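Local coordinates for LanC-like protein GCR2 (Arabidopsis thaliana, PDB 3T33) that binds a zinc ion as a member of the LanC-like family and may play a role in abscisic acid signalling, at residues Arg197-Val202 with Glu247-Glu252; Lys62-Thr67 with Tyr89-Ser94. One frame throughout, in Å; residues are numbered along the deposited sequence.

Contact 1. Residues Arg197-Val202 with Glu247-Glu252; sequences RMRSVV and ELEPDE
Arg199 reaches Glu252 with CG opposite its own backbone N (chi1 -178°). Its chain bends at chi2 and then runs extended, which carries the guanidinium to Glu252. Glu252 comes from the opposite direction. Its CG lies beside the backbone N and the chain is extended beyond it, which brings both carboxylate oxygens to the edge of the guanidinium. The grip is end-on, with two nitrogens on two oxygens. Arg199 NH1 donates to Glu252 OE1 at 2.9 Å, almost straight and in the guanidinium plane. Arg199 NH2 lies 2.7 Å from Glu252 OE2 and meets its syn lone pair. This second bond is more bent (137°), with OE2 tilted from the guanidinium plane; the two planes are 38° apart. Glu252 OE1 takes a further bond from the backbone N of Glu249 at 2.9 Å, from above the carboxylate plane. Two donors on OE1 and one on OE2 fix the rotation of the carboxylate. Glu249 CG also lies 3.9 Å from Arg199 NH2. The guanidinium has a second acid partner, since Arg199 NE is in a salt bridge with Glu203. Phe206 and Arg210 of helix 195-212 also touch Glu252. Glu249 is the N-cap of helix 250-265 and Glu252 is its N3 residue, so the bond from Glu249 N is the N3-to-N-cap half of a capping box, here tied by a bidentate salt bridge to helix 195-212.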
ATOM      1  N   ARG A 197       1.208   6.919 -24.469  1.00 30.74           N
ATOM      2  CA  ARG A 197       1.889   7.636 -23.398  1.00 29.77           C
ATOM      3  C   ARG A 197       2.386   6.693 -22.299  1.00 30.72           C
ATOM      4  O   ARG A 197       3.507   6.839 -21.811  1.00 31.29           O
ATOM      5  CB  ARG A 197       0.969   8.701 -22.798  1.00 29.68           C
ATOM      6  CG  ARG A 197       0.802   9.938 -23.666  1.00 33.29           C
ATOM      7  CD  ARG A 197       1.965  10.095 -24.633  1.00 33.94           C
ATOM      8  NE  ARG A 197       3.064  10.855 -24.045  1.00 32.98           N
ATOM      9  CZ  ARG A 197       4.344  10.680 -24.357  1.00 31.42           C
ATOM     10  NH1 ARG A 197       4.691   9.766 -25.254  1.00 29.02           N
ATOM     11  NH2 ARG A 197       5.279  11.416 -23.773  1.00 29.45           N
ATOM     12  N   MET A 198       1.553   5.728 -21.909  1.00 31.60           N
ATOM     13  CA  MET A 198       1.921   4.786 -20.832  1.00 31.72           C
ATOM     14  C   MET A 198       2.992   3.827 -21.344  1.00 31.48           C
ATOM     15  O   MET A 198       3.983   3.553 -20.663  1.00 30.90           O
ATOM     16  CB  MET A 198       0.682   4.024 -20.292  1.00 31.73           C
ATOM     17  CG  MET A 198      -0.421   4.913 -19.709  1.00 32.31           C
ATOM     18  SD  MET A 198      -1.936   3.931 -19.466  1.00 44.55           S
ATOM     19  CE  MET A 198      -1.389   2.860 -18.157  1.00 32.39           C
ATOM     20  N   ARG A 199       2.798   3.305 -22.542  1.00 32.14           N
ATOM     21  CA  ARG A 199       3.835   2.455 -23.167  1.00 33.84           C
ATOM     22  C   ARG A 199       5.198   3.174 -23.280  1.00 35.00           C
ATOM     23  O   ARG A 199       6.260   2.604 -22.966  1.00 35.59           O
ATOM     24  CB  ARG A 199       3.342   1.965 -24.512  1.00 33.90           C
ATOM     25  CG  ARG A 199       4.323   1.022 -25.236  1.00 38.34           C
ATOM     26  CD  ARG A 199       4.701  -0.213 -24.395  1.00 38.95           C
ATOM     27  NE  ARG A 199       5.829  -0.888 -25.002  1.00 42.49           N
ATOM     28  CZ  ARG A 199       6.424  -1.979 -24.556  1.00 44.95           C
ATOM     29  NH1 ARG A 199       5.998  -2.607 -23.450  1.00 43.51           N
ATOM     30  NH2 ARG A 199       7.463  -2.451 -25.250  1.00 44.75           N
ATOM     31  N   SER A 200       5.175   4.469 -23.594  1.00 35.92           N
ATOM     32  CA  SER A 200       6.435   5.190 -23.721  1.00 37.59           C
ATOM     33  C   SER A 200       7.149   5.266 -22.401  1.00 36.59           C
ATOM     34  O   SER A 200       8.365   5.199 -22.342  1.00 36.67           O
ATOM     35  CB  SER A 200       6.203   6.607 -24.264  1.00 39.06           C
ATOM     36  OG  SER A 200       7.032   7.460 -23.483  1.00 43.80           O
ATOM     37  N   VAL A 201       6.397   5.411 -21.311  1.00 37.06           N
ATOM     38  CA  VAL A 201       7.039   5.476 -19.973  1.00 35.20           C
ATOM     39  C   VAL A 201       7.641   4.121 -19.622  1.00 35.04           C
ATOM     40  O   VAL A 201       8.728   4.034 -19.050  1.00 35.23           O
ATOM     41  CB  VAL A 201       6.040   6.016 -18.868  1.00 35.81           C
ATOM     42  CG1 VAL A 201       6.660   6.105 -17.507  1.00 32.17           C
ATOM     43  CG2 VAL A 201       5.519   7.345 -19.282  1.00 33.44           C
ATOM     44  N   VAL A 202       6.942   3.062 -20.020  1.00 35.03           N
ATOM     45  CA  VAL A 202       7.420   1.695 -19.834  1.00 34.82           C
ATOM     46  C   VAL A 202       8.782   1.493 -20.578  1.00 36.06           C
ATOM     47  O   VAL A 202       9.755   0.977 -20.001  1.00 35.68           O
ATOM     48  CB  VAL A 202       6.350   0.630 -20.326  1.00 34.79           C
ATOM     49  CG1 VAL A 202       6.991  -0.786 -20.428  1.00 33.59           C
ATOM     50  CG2 VAL A 202       5.112   0.610 -19.380  1.00 31.23           C
ATOM     51  N   GLU A 247       1.125  -4.316 -20.256  1.00 46.80           N
ATOM     52  CA  GLU A 247       1.294  -5.379 -21.228  1.00 49.33           C
ATOM     53  C   GLU A 247       2.760  -5.466 -21.570  1.00 49.15           C
ATOM     54  O   GLU A 247       3.242  -4.674 -22.345  1.00 50.54           O
ATOM     55  CB  GLU A 247       0.473  -5.079 -22.494  1.00 50.62           C
ATOM     56  CG  GLU A 247      -1.005  -4.813 -22.221  1.00 55.47           C
ATOM     57  CD  GLU A 247      -1.585  -5.894 -21.297  1.00 65.34           C
ATOM     58  OE1 GLU A 247      -1.945  -5.581 -20.117  1.00 67.12           O
ATOM     59  OE2 GLU A 247      -1.630  -7.077 -21.749  1.00 68.47           O
ATOM     60  N   LEU A 248       3.491  -6.401 -20.992  1.00 48.59           N
ATOM     61  CA  LEU A 248       4.887  -6.552 -21.389  1.00 47.95           C
ATOM     62  C   LEU A 248       5.029  -7.415 -22.637  1.00 48.72           C
ATOM     63  O   LEU A 248       4.139  -8.210 -22.966  1.00 48.44           O
ATOM     64  CB  LEU A 248       5.736  -7.114 -20.237  1.00 47.18           C
ATOM     65  CG  LEU A 248       5.545  -6.463 -18.867  1.00 43.41           C
ATOM     66  CD1 LEU A 248       6.327  -7.217 -17.769  1.00 43.67           C
ATOM     67  CD2 LEU A 248       5.978  -5.031 -18.930  1.00 38.52           C
ATOM     68  N   GLU A 249       6.153  -7.219 -23.334  1.00 49.43           N
ATOM     69  CA  GLU A 249       6.680  -8.110 -24.369  1.00 49.50           C
ATOM     70  C   GLU A 249       7.441  -9.280 -23.695  1.00 49.49           C
ATOM     71  O   GLU A 249       7.883  -9.125 -22.544  1.00 48.67           O
ATOM     72  CB  GLU A 249       7.673  -7.305 -25.241  1.00 50.17           C
ATOM     73  CG  GLU A 249       7.023  -6.204 -26.055  1.00 53.28           C
ATOM     74  CD  GLU A 249       6.311  -6.746 -27.284  1.00 59.98           C
ATOM     75  OE1 GLU A 249       7.009  -6.991 -28.308  1.00 66.09           O
ATOM     76  OE2 GLU A 249       5.067  -6.924 -27.252  1.00 58.95           O
ATOM     77  N   PRO A 250       7.653 -10.433 -24.417  1.00 49.85           N
ATOM     78  CA  PRO A 250       8.389 -11.570 -23.827  1.00 49.76           C
ATOM     79  C   PRO A 250       9.737 -11.223 -23.137  1.00 50.57           C
ATOM     80  O   PRO A 250       9.946 -11.568 -21.953  1.00 51.26           O
ATOM     81  CB  PRO A 250       8.566 -12.510 -25.022  1.00 50.09           C
ATOM     82  CG  PRO A 250       7.308 -12.291 -25.836  1.00 48.83           C
ATOM     83  CD  PRO A 250       7.125 -10.783 -25.761  1.00 49.50           C
ATOM     84  N   ASP A 251      10.624 -10.502 -23.818  1.00 51.07           N
ATOM     85  CA  ASP A 251      11.934 -10.140 -23.220  1.00 51.58           C
ATOM     86  C   ASP A 251      11.814  -9.200 -22.018  1.00 50.55           C
ATOM     87  O   ASP A 251      12.638  -9.251 -21.117  1.00 51.16           O
ATOM     88  CB  ASP A 251      12.829  -9.479 -24.266  1.00 52.75           C
ATOM     89  CG  ASP A 251      12.112  -8.367 -24.980  1.00 56.13           C
ATOM     90  OD1 ASP A 251      11.303  -8.730 -25.866  1.00 59.71           O
ATOM     91  OD2 ASP A 251      12.300  -7.159 -24.622  1.00 58.89           O
ATOM     92  N   GLU A 252      10.798  -8.337 -22.012  1.00 49.20           N
ATOM     93  CA  GLU A 252      10.482  -7.531 -20.825  1.00 48.16           C
ATOM     94  C   GLU A 252      10.036  -8.419 -19.644  1.00 47.44           C
ATOM     95  O   GLU A 252      10.456  -8.211 -18.502  1.00 46.33           O
ATOM     96  CB  GLU A 252       9.428  -6.475 -21.183  1.00 48.37           C
ATOM     97  CG  GLU A 252       9.978  -5.360 -22.110  1.00 46.98           C
ATOM     98  CD  GLU A 252       8.912  -4.581 -22.850  1.00 48.90           C
ATOM     99  OE1 GLU A 252       7.702  -4.811 -22.632  1.00 48.71           O
ATOM    100  OE2 GLU A 252       9.289  -3.715 -23.673  1.00 50.50           O
TER

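Contact 2. Residues Lys62-Thr67 with Tyr89-Ser94; sequences KVVWET and YLLFKS
Val63 and Val64 meet Leu90 and Leu91 through apolar contacts alone; no hydrogen bond joins residues 62-67 to 89-94. Val63 points at the other helix, and its CB lies 4.2 Å from Leu90 CD2. One residue on, Val64 uses a single branch. Its CG2, set beside the backbone N, sits 4.1 Å from Leu91 CD1 and almost as near to CD2, so it faces the fork of the leucine. These two side chains cross at about a right angle. Leu106 of helix 101-118 touches both Val64 and Leu91, while Ile392 and Ala396 of helix 392-402 pack on Val63 and Leu90.

Polar bonds brace helix 45-69. Thr67 OG1 donates to the carbonyl O of Val63 at 2.9 Å, from above the carbonyl plane, and that oxygen also accepts from Thr67 N. Thr67 OG1 is also hydrogen-bonded to Thr87 OG1 of helix 84-98, which adds a polar link between the two helices. Lys62 NZ makes a salt bridge with Glu66 OE2 at 2.9 Å. Glu66 has a second charged partner in Arg70.

Helices 45-69 and 84-98 run roughly antiparallel here, and this apolar pairing of neighbouring helices is consistent with the alpha/alpha toroid of LanC-like proteins.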
ATOM      1  N   LYS A  62     -11.995  11.354  13.349  1.00 38.80           N
ATOM      2  CA  LYS A  62     -10.911  12.074  14.008  1.00 38.79           C
ATOM      3  C   LYS A  62      -9.964  12.689  12.984  1.00 39.26           C
ATOM      4  O   LYS A  62      -9.529  13.831  13.134  1.00 39.96           O
ATOM      5  CB  LYS A  62     -10.139  11.139  14.942  1.00 38.79           C
ATOM      6  CG  LYS A  62      -8.891  11.759  15.548  1.00 37.28           C
ATOM      7  CD  LYS A  62      -9.232  12.987  16.378  1.00 42.39           C
ATOM      8  CE  LYS A  62      -8.185  13.234  17.452  1.00 41.76           C
ATOM      9  NZ  LYS A  62      -8.208  14.642  17.937  1.00 46.01           N
ATOM     10  N   VAL A  63      -9.648  11.925  11.943  1.00 37.24           N
ATOM     11  CA  VAL A  63      -8.762  12.396  10.889  1.00 35.63           C
ATOM     12  C   VAL A  63      -9.376  13.577  10.109  1.00 35.54           C
ATOM     13  O   VAL A  63      -8.690  14.534   9.860  1.00 35.18           O
ATOM     14  CB  VAL A  63      -8.356  11.249   9.903  1.00 36.11           C
ATOM     15  CG1 VAL A  63      -7.528  11.830   8.720  1.00 35.56           C
ATOM     16  CG2 VAL A  63      -7.536  10.205  10.620  1.00 30.39           C
ATOM     17  N   VAL A  64     -10.659  13.480   9.738  1.00 34.87           N
ATOM     18  CA  VAL A  64     -11.408  14.583   9.134  1.00 35.21           C
ATOM     19  C   VAL A  64     -11.443  15.804  10.052  1.00 35.97           C
ATOM     20  O   VAL A  64     -11.229  16.912   9.577  1.00 36.29           O
ATOM     21  CB  VAL A  64     -12.837  14.202   8.734  1.00 34.82           C
ATOM     22  CG1 VAL A  64     -13.615  15.422   8.229  1.00 33.33           C
ATOM     23  CG2 VAL A  64     -12.801  13.150   7.625  1.00 33.54           C
ATOM     24  N   TRP A  65     -11.636  15.600  11.361  1.00 36.25           N
ATOM     25  CA  TRP A  65     -11.588  16.721  12.301  1.00 36.56           C
ATOM     26  C   TRP A  65     -10.285  17.523  12.185  1.00 36.88           C
ATOM     27  O   TRP A  65     -10.324  18.723  11.981  1.00 36.26           O
ATOM     28  CB  TRP A  65     -11.836  16.313  13.746  1.00 35.80           C
ATOM     29  CG  TRP A  65     -11.995  17.528  14.588  1.00 37.85           C
ATOM     30  CD1 TRP A  65     -11.109  18.016  15.522  1.00 39.29           C
ATOM     31  CD2 TRP A  65     -13.073  18.467  14.530  1.00 35.45           C
ATOM     32  NE1 TRP A  65     -11.586  19.184  16.050  1.00 39.41           N
ATOM     33  CE2 TRP A  65     -12.785  19.490  15.450  1.00 37.06           C
ATOM     34  CE3 TRP A  65     -14.273  18.537  13.788  1.00 37.11           C
ATOM     35  CZ2 TRP A  65     -13.644  20.576  15.652  1.00 33.10           C
ATOM     36  CZ3 TRP A  65     -15.136  19.629  14.000  1.00 35.34           C
ATOM     37  CH2 TRP A  65     -14.812  20.614  14.925  1.00 33.02           C
ATOM     38  N   GLU A  66      -9.153  16.821  12.251  1.00 37.33           N
ATOM     39  CA  GLU A  66      -7.841  17.416  12.421  1.00 36.73           C
ATOM     40  C   GLU A  66      -7.287  17.976  11.139  1.00 37.40           C
ATOM     41  O   GLU A  66      -6.621  18.976  11.164  1.00 38.03           O
ATOM     42  CB  GLU A  66      -6.843  16.388  12.966  1.00 36.53           C
ATOM     43  CG  GLU A  66      -7.099  15.926  14.381  1.00 37.50           C
ATOM     44  CD  GLU A  66      -7.110  17.103  15.388  1.00 44.64           C
ATOM     45  OE1 GLU A  66      -6.371  18.100  15.153  1.00 46.78           O
ATOM     46  OE2 GLU A  66      -7.884  17.062  16.394  1.00 40.08           O
ATOM     47  N   THR A  67      -7.540  17.328  10.006  1.00 37.31           N
ATOM     48  CA  THR A  67      -6.855  17.689   8.798  1.00 35.28           C
ATOM     49  C   THR A  67      -7.685  18.652   7.991  1.00 36.86           C
ATOM     50  O   THR A  67      -7.175  19.289   7.094  1.00 37.96           O
ATOM     51  CB  THR A  67      -6.495  16.432   7.921  1.00 36.25           C
ATOM     52  OG1 THR A  67      -7.678  15.743   7.483  1.00 30.23           O
ATOM     53  CG2 THR A  67      -5.570  15.488   8.665  1.00 33.69           C
ATOM     54  N   TYR A  89      -8.623  10.372   0.166  1.00 24.85           N
ATOM     55  CA  TYR A  89      -8.588   8.965  -0.226  1.00 24.58           C
ATOM     56  C   TYR A  89      -9.232   8.076   0.812  1.00 23.62           C
ATOM     57  O   TYR A  89      -9.942   7.136   0.505  1.00 24.83           O
ATOM     58  CB  TYR A  89      -7.127   8.530  -0.555  1.00 22.79           C
ATOM     59  CG  TYR A  89      -7.068   7.356  -1.493  1.00 23.86           C
ATOM     60  CD1 TYR A  89      -8.019   7.147  -2.494  1.00 20.18           C
ATOM     61  CD2 TYR A  89      -6.101   6.376  -1.313  1.00 28.27           C
ATOM     62  CE1 TYR A  89      -7.959   5.996  -3.322  1.00 19.74           C
ATOM     63  CE2 TYR A  89      -6.036   5.266  -2.114  1.00 26.26           C
ATOM     64  CZ  TYR A  89      -6.934   5.073  -3.121  1.00 26.64           C
ATOM     65  OH  TYR A  89      -6.756   3.893  -3.858  1.00 31.75           O
ATOM     66  N   LEU A  90      -8.998   8.397   2.056  1.00 24.77           N
ATOM     67  CA  LEU A  90      -9.630   7.656   3.154  1.00 26.29           C
ATOM     68  C   LEU A  90     -11.167   7.788   3.051  1.00 28.48           C
ATOM     69  O   LEU A  90     -11.919   6.823   3.314  1.00 29.73           O
ATOM     70  CB  LEU A  90      -9.090   8.158   4.488  1.00 23.00           C
ATOM     71  CG  LEU A  90      -9.904   7.624   5.712  1.00 28.44           C
ATOM     72  CD1 LEU A  90      -9.845   6.082   5.821  1.00 21.34           C
ATOM     73  CD2 LEU A  90      -9.412   8.313   7.027  1.00 20.19           C
ATOM     74  N   LEU A  91     -11.625   8.993   2.657  1.00 29.97           N
ATOM     75  CA  LEU A  91     -13.045   9.303   2.494  1.00 30.75           C
ATOM     76  C   LEU A  91     -13.611   8.578   1.326  1.00 31.28           C
ATOM     77  O   LEU A  91     -14.763   8.079   1.367  1.00 32.11           O
ATOM     78  CB  LEU A  91     -13.242  10.828   2.351  1.00 30.26           C
ATOM     79  CG  LEU A  91     -13.259  11.509   3.724  1.00 29.66           C
ATOM     80  CD1 LEU A  91     -13.050  12.971   3.541  1.00 27.33           C
ATOM     81  CD2 LEU A  91     -14.612  11.263   4.384  1.00 26.45           C
ATOM     82  N   PHE A  92     -12.822   8.540   0.255  1.00 31.94           N
ATOM     83  CA  PHE A  92     -13.159   7.694  -0.899  1.00 32.12           C
ATOM     84  C   PHE A  92     -13.302   6.165  -0.528  1.00 32.70           C
ATOM     85  O   PHE A  92     -14.259   5.516  -0.917  1.00 33.54           O
ATOM     86  CB  PHE A  92     -12.146   7.892  -2.046  1.00 31.14           C
ATOM     87  CG  PHE A  92     -12.558   7.209  -3.316  1.00 31.34           C
ATOM     88  CD1 PHE A  92     -13.653   7.656  -4.033  1.00 31.06           C
ATOM     89  CD2 PHE A  92     -11.890   6.092  -3.771  1.00 32.53           C
ATOM     90  CE1 PHE A  92     -14.090   6.989  -5.188  1.00 28.92           C
ATOM     91  CE2 PHE A  92     -12.331   5.410  -4.933  1.00 33.55           C
ATOM     92  CZ  PHE A  92     -13.434   5.897  -5.643  1.00 29.71           C
ATOM     93  N   LYS A  93     -12.340   5.611   0.188  1.00 32.23           N
ATOM     94  CA  LYS A  93     -12.394   4.222   0.614  1.00 33.12           C
ATOM     95  C   LYS A  93     -13.649   3.984   1.490  1.00 33.82           C
ATOM     96  O   LYS A  93     -14.322   2.940   1.413  1.00 35.64           O
ATOM     97  CB  LYS A  93     -11.157   3.945   1.452  1.00 31.81           C
ATOM     98  CG  LYS A  93     -11.182   2.612   2.115  1.00 33.81           C
ATOM     99  CD  LYS A  93     -10.399   1.551   1.332  1.00 37.30           C
ATOM    100  CE  LYS A  93     -11.263   0.688   0.596  1.00 36.74           C
ATOM    101  NZ  LYS A  93     -10.457  -0.143  -0.362  1.00 40.22           N
ATOM    102  N   SER A  94     -13.975   4.961   2.304  1.00 33.69           N
ATOM    103  CA  SER A  94     -15.144   4.872   3.151  1.00 33.90           C
ATOM    104  C   SER A  94     -16.413   4.931   2.346  1.00 33.82           C
ATOM    105  O   SER A  94     -17.396   4.250   2.632  1.00 32.38           O
ATOM    106  CB  SER A  94     -15.140   6.025   4.125  1.00 33.90           C
ATOM    107  OG  SER A  94     -16.242   5.890   4.985  1.00 35.33           O
TER

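In the fold
Contact 2 comes first along the chain and closes before contact 1 opens. It pairs helix 45-69 with helix 84-98, whereas contact 1 joins helix 195-212 to the start of helix 250-265, so the two share no helix. Their centres are 36 Å apart, on opposite sides of the chain's centre, and their nearest atoms are about 15 Å apart. Contact 2 is buried and apolar; contact 1 is partly buried and charged. Both lie away from the zinc site of Cys288, Cys333 and His334. They join separate parts of one fold of helices and loops, without strands, consistent with the helical toroid of LanC-like proteins.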